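Local coordinates for VAO-type flavoprotein oxidase VAO615 (Myceliophthora thermophila, PDB 6F72) that probably acts, on a substrate still unknown, as a secreted flavoprotein oxidase whose one bicovalently bound FAD reacts rapidly with molecular oxygen once reduced, at residues G283-V288 with R541-Y546; G303-G308 with G353-A358; D534-L539 with T556-E561. One frame throughout, in Å; residues are numbered along the deposited sequence.

Contact 1 of 3, residues G283-V288 with R541-Y546; sequences GGTFAV and RVKKKY. With FAD (flavin-adenine dinucleotide), chain E.
Lys543 reaches from helix 536-546 across to the loop ahead of strand 288-298 and closes on Thr285 with two hydrogen bonds. Its NZ gives one to Thr285 O at 2.7 Å and another to the hydroxyl, Thr285 OG1, at 2.8 Å. With OG1 anti to the backbone N (chi1 -172°), the threonine presents hydroxyl and carbonyl oxygen together to the same ammonium group, whose chain crosses the threonine side chain at about a right angle. Beyond the two segments, NZ also bonds to Phe552 O and pairs with Asp547, so the buried charge is probably well compensated.

The tight part continues at Phe286. Lys543 CB approaches the ring obliquely, 3.8 Å from Phe286 CE1, and the methyl of Thr285 lies over one face toward the rim; Leu274 and Ala277 of helix 272-278 add to the packing. Here the FAD-binding PCMH-type domain meets the berberine-bridge-enzyme-like C-terminal region, and the same loop lines the adenine end of the cofactor: Gly284 N lies 3.2 Å from FAD N3A, and at both Gly283 and Gly284 a CB would collide with the ribose.

Toward Tyr546 the fit is looser. Phe286 O stays 4.0 Å from Tyr546 CB, and a water links the two backbones, donating to Phe286 O and, at 2.7 Å, to Tyr546 O. On the solvent side of the helix, Arg541 and Lys544 are exposed.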
# COMPACT_ATOMS: atom_id res chain seq x y z
N GLY A 283 -2.92 -0.96 -9.10
CA GLY A 283 -2.51 -2.33 -9.45
C GLY A 283 -3.64 -3.28 -9.80
O GLY A 283 -4.80 -3.03 -9.45
N GLY A 284 -3.30 -4.36 -10.50
CA GLY A 284 -4.19 -5.51 -10.63
C GLY A 284 -5.34 -5.38 -11.59
O GLY A 284 -6.23 -6.23 -11.63
N THR A 285 -5.36 -4.30 -12.37
CA THR A 285 -6.44 -4.13 -13.34
C THR A 285 -6.01 -3.98 -14.81
O THR A 285 -6.73 -4.42 -15.71
CB THR A 285 -7.46 -3.06 -12.92
OG1 THR A 285 -8.57 -3.09 -13.83
CG2 THR A 285 -6.85 -1.66 -12.91
N PHE A 286 -4.84 -3.39 -15.04
CA PHE A 286 -4.38 -3.09 -16.41
C PHE A 286 -3.59 -4.20 -17.09
O PHE A 286 -3.77 -4.42 -18.29
CB PHE A 286 -3.60 -1.77 -16.46
CG PHE A 286 -4.40 -0.57 -16.06
CD1 PHE A 286 -5.47 -0.12 -16.86
CD2 PHE A 286 -4.12 0.12 -14.88
CE1 PHE A 286 -6.22 0.98 -16.50
CE2 PHE A 286 -4.87 1.24 -14.51
CZ PHE A 286 -5.93 1.67 -15.32
N ALA A 287 -2.72 -4.86 -16.32
CA ALA A 287 -1.79 -5.88 -16.81
C ALA A 287 -1.07 -6.53 -15.63
O ALA A 287 -1.08 -6.00 -14.51
CB ALA A 287 -0.76 -5.26 -17.78
N VAL A 288 -0.43 -7.67 -15.89
CA VAL A 288 0.39 -8.33 -14.89
C VAL A 288 1.81 -7.80 -15.04
O VAL A 288 2.43 -7.97 -16.09
CB VAL A 288 0.36 -9.88 -15.04
CG1 VAL A 288 1.09 -10.55 -13.90
CG2 VAL A 288 -1.07 -10.38 -15.10
N ARG A 541 -10.58 3.98 -20.80
CA ARG A 541 -10.17 3.76 -22.18
C ARG A 541 -8.93 2.86 -22.29
O ARG A 541 -8.89 2.00 -23.16
CB ARG A 541 -9.94 5.07 -22.90
CG ARG A 541 -11.23 5.80 -23.25
CD ARG A 541 -10.99 6.86 -24.31
NE ARG A 541 -10.09 7.92 -23.86
CZ ARG A 541 -10.45 9.01 -23.17
NH1 ARG A 541 -11.71 9.21 -22.79
NH2 ARG A 541 -9.53 9.90 -22.84
N VAL A 542 -7.93 3.08 -21.43
CA VAL A 542 -6.72 2.24 -21.42
C VAL A 542 -7.09 0.81 -21.00
O VAL A 542 -6.66 -0.16 -21.62
CB VAL A 542 -5.60 2.81 -20.50
CG1 VAL A 542 -4.37 1.90 -20.53
CG2 VAL A 542 -5.20 4.21 -20.92
N LYS A 543 -7.91 0.69 -19.95
CA LYS A 543 -8.42 -0.59 -19.47
C LYS A 543 -9.14 -1.38 -20.57
O LYS A 543 -8.86 -2.56 -20.75
CB LYS A 543 -9.34 -0.39 -18.24
CG LYS A 543 -10.17 -1.60 -17.82
CD LYS A 543 -9.34 -2.69 -17.15
CE LYS A 543 -10.24 -3.69 -16.46
NZ LYS A 543 -9.40 -4.77 -15.89
N LYS A 544 -10.04 -0.72 -21.30
CA LYS A 544 -10.76 -1.35 -22.42
C LYS A 544 -9.86 -1.70 -23.62
O LYS A 544 -10.16 -2.65 -24.36
CB LYS A 544 -11.93 -0.48 -22.88
CG LYS A 544 -13.12 -0.55 -21.93
CD LYS A 544 -14.12 0.54 -22.25
CE LYS A 544 -15.35 0.39 -21.37
NZ LYS A 544 -16.10 1.68 -21.28
N LYS A 545 -8.78 -0.94 -23.80
CA LYS A 545 -7.79 -1.24 -24.84
C LYS A 545 -7.00 -2.53 -24.55
O LYS A 545 -6.95 -3.43 -25.38
CB LYS A 545 -6.83 -0.07 -25.05
CG LYS A 545 -5.86 -0.27 -26.21
CD LYS A 545 -5.03 0.98 -26.48
CE LYS A 545 -3.83 0.65 -27.36
NZ LYS A 545 -3.03 1.88 -27.59
N TYR A 546 -6.41 -2.61 -23.35
CA TYR A 546 -5.51 -3.71 -22.95
C TYR A 546 -6.18 -4.89 -22.25
O TYR A 546 -5.56 -5.96 -22.08
CB TYR A 546 -4.36 -3.15 -22.08
CG TYR A 546 -3.46 -2.25 -22.87
CD1 TYR A 546 -2.41 -2.78 -23.64
CD2 TYR A 546 -3.66 -0.85 -22.88
CE1 TYR A 546 -1.59 -1.95 -24.40
CE2 TYR A 546 -2.83 -0.01 -23.63
CZ TYR A 546 -1.80 -0.57 -24.38
OH TYR A 546 -0.97 0.23 -25.14
PA FAD E . -0.61 -6.75 -2.74
O1A FAD E . -1.82 -6.89 -1.86
O2A FAD E . 0.11 -8.03 -3.09
O5B FAD E . -1.05 -5.99 -4.09
C5B FAD E . -1.91 -4.85 -4.06
C4B FAD E . -2.66 -4.69 -5.38
O4B FAD E . -1.72 -4.60 -6.46
C3B FAD E . -3.58 -5.85 -5.73
O3B FAD E . -4.72 -5.28 -6.39
C2B FAD E . -2.79 -6.70 -6.71
O2B FAD E . -3.65 -7.39 -7.62
C1B FAD E . -1.93 -5.67 -7.41
N9A FAD E . -0.60 -6.16 -7.83
C8A FAD E . 0.47 -6.33 -7.02
N7A FAD E . 1.55 -6.75 -7.73
C5A FAD E . 1.17 -6.83 -9.02
C6A FAD E . 1.82 -7.21 -10.29
N6A FAD E . 3.12 -7.60 -10.29
N1A FAD E . 1.09 -7.17 -11.42
C2A FAD E . -0.21 -6.79 -11.43
N3A FAD E . -0.87 -6.43 -10.30
C4A FAD E . -0.24 -6.43 -9.09
N1 FAD E . 1.56 2.84 1.09
C2 FAD E . 2.20 4.03 0.98
O2 FAD E . 1.97 4.76 -0.01
N3 FAD E . 3.07 4.46 1.92
C4 FAD E . 3.38 3.75 3.03
O4 FAD E . 4.19 4.19 3.87
C4X FAD E . 2.72 2.44 3.20
N5 FAD E . 2.98 1.66 4.28
C5X FAD E . 2.37 0.45 4.44
C6 FAD E . 2.65 -0.35 5.57
C7 FAD E . 2.01 -1.60 5.71
C7M FAD E . 2.33 -2.44 6.94
C8 FAD E . 1.04 -2.08 4.66
C8M FAD E . 0.38 -3.45 4.67
C9 FAD E . 0.78 -1.28 3.56
C9A FAD E . 1.40 -0.03 3.40
N10 FAD E . 1.13 0.76 2.26
C10 FAD E . 1.77 2.02 2.14
C1' FAD E . 0.15 0.32 1.27
C2' FAD E . 0.64 -0.20 -0.05
O2' FAD E . 1.08 0.92 -0.81
C3' FAD E . -0.58 -0.85 -0.69
O3' FAD E . -1.24 -1.75 0.23
C4' FAD E . -0.20 -1.59 -1.96
O4' FAD E . -1.39 -1.98 -2.66
C5' FAD E . 0.71 -2.79 -1.67
O5' FAD E . 0.97 -3.53 -2.85
P FAD E . 1.64 -4.99 -2.73
O1P FAD E . 2.82 -4.91 -1.81
O2P FAD E . 1.76 -5.49 -4.15
O3P FAD E . 0.46 -5.82 -1.99
O HOH W 1 -3.88 -6.31 -20.06

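Contact 2 of 3, residues G303-G308 with G353-A358; sequences GGTLLG and GTMPGA
Gly303 and Met355 bond to each other through both of their backbone amides, Met355 N to Gly303 O at 2.7 Å and Gly303 N to Met355 O at 2.9 Å. Two residues along, Thr305 and Gly353 form the next hydrogen-bonded pair, less evenly: Gly353 N gives a nearly straight bond to Thr305 O (2.8 Å, 167° at the hydrogen), whereas the return bond from Thr305 N is weak. Between them, in the non-hydrogen-bonded pair Gly304-Thr354, the CA of Gly304 makes a CA-H...O contact with Gly353 O at 3.3 Å.

Side chains add a second layer on the face that carries Thr305 and Met355. The methionine chain turns at its last torsion (chi3 -81°), which brings the methyl CE back over the neighbouring strand, 3.6 Å from Gly304 C and 4.1 Å from Thr305 CG2. That threonine methyl extends beside Gly353, where a CB would clash with it, while Thr305 OG1 bonds to Leu306 O from above the carbonyl plane. A serine here, lacking CG2, would probably leave Met355 CE without that neighbour and open a gap above Gly353.

Further out, Val363, Leu366 and Leu367 of helix 360-376 cover this face, and Phe340 and Val383 also touch Thr305. On the other face, Thr354 OG1 is hydrogen-bonded to His394. At the strand end a type II turn, Met355 to Ala358 with Gly357 at positive phi, returns Ala358 N to Met355 O; this donor and Gly303 N reach the oxygen from opposite faces of its plane. The two segments are adjacent antiparallel strands of a seven-stranded sheet backed by helices, consistent with the substrate domain of VAO-type oxidases.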
# COMPACT_ATOMS: atom_id res chain seq x y z
N GLY A 303 19.74 13.95 7.49
CA GLY A 303 19.36 14.53 8.78
C GLY A 303 18.06 13.94 9.31
O GLY A 303 17.11 13.70 8.55
N GLY A 304 18.02 13.71 10.61
CA GLY A 304 16.85 13.08 11.23
C GLY A 304 16.54 13.66 12.58
O GLY A 304 17.40 14.29 13.21
N THR A 305 15.30 13.48 13.01
CA THR A 305 14.90 13.82 14.37
C THR A 305 13.67 13.08 14.84
O THR A 305 12.82 12.68 14.04
CB THR A 305 14.69 15.34 14.57
OG1 THR A 305 14.68 15.61 15.98
CG2 THR A 305 13.37 15.83 13.94
N LEU A 306 13.61 12.88 16.16
CA LEU A 306 12.36 12.73 16.86
C LEU A 306 11.94 14.13 17.28
O LEU A 306 12.75 14.91 17.81
CB LEU A 306 12.51 11.81 18.09
CG LEU A 306 11.23 11.29 18.78
CD1 LEU A 306 11.49 9.93 19.40
CD2 LEU A 306 10.70 12.24 19.84
N LEU A 307 10.67 14.45 17.03
CA LEU A 307 10.05 15.66 17.55
C LEU A 307 8.69 15.33 18.13
O LEU A 307 7.75 15.01 17.39
CB LEU A 307 9.97 16.75 16.47
CG LEU A 307 9.14 18.02 16.69
CD1 LEU A 307 9.59 18.81 17.92
CD2 LEU A 307 9.19 18.89 15.44
N GLY A 308 8.59 15.41 19.46
CA GLY A 308 7.36 15.08 20.17
C GLY A 308 6.92 16.14 21.15
O GLY A 308 7.76 16.84 21.72
N GLY A 353 11.46 13.11 11.67
CA GLY A 353 11.89 13.98 10.57
C GLY A 353 12.89 13.34 9.63
O GLY A 353 13.78 12.61 10.07
N THR A 354 12.75 13.65 8.34
CA THR A 354 13.65 13.19 7.29
C THR A 354 14.14 14.41 6.49
O THR A 354 13.36 15.10 5.83
CB THR A 354 12.94 12.18 6.36
OG1 THR A 354 12.56 11.03 7.14
CG2 THR A 354 13.85 11.74 5.21
N MET A 355 15.44 14.66 6.59
CA MET A 355 16.05 15.87 6.06
C MET A 355 17.27 15.55 5.18
O MET A 355 18.42 15.73 5.62
CB MET A 355 16.39 16.83 7.23
CG MET A 355 15.17 17.36 7.96
SD MET A 355 15.48 18.03 9.61
CE MET A 355 15.53 16.52 10.58
N PRO A 356 17.03 15.06 3.94
CA PRO A 356 18.15 14.56 3.11
C PRO A 356 19.23 15.60 2.85
O PRO A 356 18.92 16.75 2.53
CB PRO A 356 17.46 14.12 1.81
CG PRO A 356 16.05 13.84 2.22
CD PRO A 356 15.74 14.89 3.25
N GLY A 357 20.49 15.21 3.02
CA GLY A 357 21.63 16.10 2.80
C GLY A 357 21.87 17.16 3.86
O GLY A 357 22.75 18.01 3.69
N ALA A 358 21.09 17.13 4.95
CA ALA A 358 21.21 18.11 6.03
C ALA A 358 22.13 17.62 7.14
O ALA A 358 21.92 16.53 7.67
CB ALA A 358 19.84 18.47 6.60

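Contact 3 of 3, residues D534-L539 with T556-E561; sequences DNYARL and TGVGSE
Tyr536 meets Gly559 and Glu561 through its hydroxyl, the polar part of this contact. The amide of Gly559 donates to Tyr536 OH at 2.9 Å in an almost straight bond (176° at the hydrogen), approaching the ring obliquely. The hydroxyl in turn donates a weak bond to Glu561 OE1, which lies at the ring edge near its plane; the carboxylate is turned 42° from the ring. The straight N-H bond is the firmer hold on the phenol oxygen. With CG anti to the backbone N (chi1 -162°), the ring extends from helix 536-546 to the loop.

Apolar packing centres on Val558. Its CG2 touches both Tyr536 CE1, at 3.9 Å, and Leu539 CB, at 3.8 Å, while CG1 sits 3.4 Å from the backbone oxygen Leu539 O. Tyr532 of the preceding helix packs against both Tyr536 and Val558.

Within the loop, Ser560 OG and Ser560 N both donate to Gly557 O, the side chain in the carbonyl plane on a lone pair at 2.7 Å. The amide bond closes a type II beta turn from Gly557 to Ser560, with Gly559 at positive phi, and the hydroxyl reinforces it: helix 536-546 packs, through a phenol and a valine, against this turn in the berberine-bridge-enzyme-like C-terminal region.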
# COMPACT_ATOMS: atom_id res chain seq x y z
N ASP A 534 -10.98 13.06 -12.41
CA ASP A 534 -11.21 13.31 -13.83
C ASP A 534 -10.43 12.35 -14.75
O ASP A 534 -10.89 12.08 -15.85
CB ASP A 534 -10.97 14.80 -14.20
CG ASP A 534 -11.90 15.75 -13.45
OD1 ASP A 534 -13.10 15.43 -13.30
OD2 ASP A 534 -11.43 16.83 -12.99
N ASN A 535 -9.31 11.80 -14.27
CA ASN A 535 -8.54 10.77 -15.00
C ASN A 535 -9.29 9.49 -15.35
O ASN A 535 -8.84 8.74 -16.21
CB ASN A 535 -7.28 10.37 -14.24
CG ASN A 535 -6.16 11.36 -14.41
OD1 ASN A 535 -6.12 12.14 -15.38
ND2 ASN A 535 -5.22 11.34 -13.48
N TYR A 536 -10.43 9.26 -14.69
CA TYR A 536 -11.14 7.99 -14.80
C TYR A 536 -11.57 7.59 -16.22
O TYR A 536 -11.42 6.43 -16.59
CB TYR A 536 -12.33 7.88 -13.82
CG TYR A 536 -12.78 6.45 -13.65
CD1 TYR A 536 -12.09 5.60 -12.78
CD2 TYR A 536 -13.85 5.93 -14.39
CE1 TYR A 536 -12.45 4.27 -12.64
CE2 TYR A 536 -14.23 4.60 -14.24
CZ TYR A 536 -13.53 3.78 -13.37
OH TYR A 536 -13.88 2.46 -13.20
N ALA A 537 -12.08 8.54 -17.00
CA ALA A 537 -12.51 8.25 -18.38
C ALA A 537 -11.34 7.69 -19.20
O ALA A 537 -11.52 6.69 -19.92
CB ALA A 537 -13.09 9.49 -19.04
N ARG A 538 -10.16 8.30 -19.06
CA ARG A 538 -8.98 7.91 -19.82
C ARG A 538 -8.40 6.59 -19.32
O ARG A 538 -7.98 5.75 -20.12
CB ARG A 538 -7.90 8.99 -19.84
CG ARG A 538 -6.91 8.77 -20.98
CD ARG A 538 -5.63 9.56 -20.82
NE ARG A 538 -4.61 8.99 -21.69
CZ ARG A 538 -3.31 9.25 -21.63
NH1 ARG A 538 -2.84 10.11 -20.72
NH2 ARG A 538 -2.48 8.66 -22.48
N LEU A 539 -8.38 6.43 -18.00
CA LEU A 539 -8.03 5.16 -17.36
C LEU A 539 -8.92 4.03 -17.85
O LEU A 539 -8.45 2.91 -18.09
CB LEU A 539 -8.06 5.29 -15.84
CG LEU A 539 -6.92 6.10 -15.22
CD1 LEU A 539 -7.20 6.52 -13.79
CD2 LEU A 539 -5.58 5.36 -15.31
N THR A 556 -12.86 -1.71 -6.36
CA THR A 556 -12.51 -0.28 -6.56
C THR A 556 -11.47 -0.02 -7.66
O THR A 556 -10.94 1.10 -7.76
CB THR A 556 -12.10 0.48 -5.27
OG1 THR A 556 -10.74 0.19 -4.92
CG2 THR A 556 -13.06 0.20 -4.08
N GLY A 557 -11.20 -1.02 -8.50
CA GLY A 557 -10.27 -0.85 -9.62
C GLY A 557 -10.91 -0.19 -10.83
O GLY A 557 -12.14 -0.22 -10.98
N VAL A 558 -10.08 0.38 -11.71
CA VAL A 558 -10.60 0.93 -12.95
C VAL A 558 -11.27 -0.19 -13.73
O VAL A 558 -10.67 -1.24 -13.96
CB VAL A 558 -9.49 1.62 -13.81
CG1 VAL A 558 -10.03 2.05 -15.17
CG2 VAL A 558 -8.87 2.80 -13.07
N GLY A 559 -12.53 0.03 -14.12
CA GLY A 559 -13.27 -0.94 -14.92
C GLY A 559 -13.81 -2.13 -14.14
O GLY A 559 -14.23 -3.12 -14.74
N SER A 560 -13.80 -2.03 -12.81
CA SER A 560 -14.26 -3.12 -11.94
C SER A 560 -15.77 -3.25 -11.95
O SER A 560 -16.30 -4.33 -11.65
CB SER A 560 -13.78 -2.94 -10.50
OG SER A 560 -14.21 -1.70 -9.99
N GLU A 561 -16.45 -2.15 -12.28
CA GLU A 561 -17.91 -2.11 -12.38
C GLU A 561 -18.47 -3.05 -13.47
O GLU A 561 -19.69 -3.21 -13.58
CB GLU A 561 -18.42 -0.65 -12.52
CG GLU A 561 -18.25 0.01 -13.90
CD GLU A 561 -16.86 0.64 -14.17
OE1 GLU A 561 -15.92 0.46 -13.37
OE2 GLU A 561 -16.71 1.31 -15.22

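Contacts 1 and 3 are two parts of one interface, their centres 10 Å apart, and both use helix 536-546. They interlock through Thr285 OG1 and Val558 O, 2.8 Å apart and probably hydrogen-bonded, and through Phe286 CE1, which packs 3.3 Å from Leu539 O. Their segments alternate along the chain, and the C-terminal helix and the loop after it both pack on the cofactor-binding loop. Contact 1 touches the adenine of FAD directly, whereas in contact 3 the residue Gly557 lies about 8 Å from the FAD molecule. Contact 2 lies across the chain's centre, its centre about 39 Å from that of contact 1, yet the side chain of Thr354 is about 11 Å from FAD.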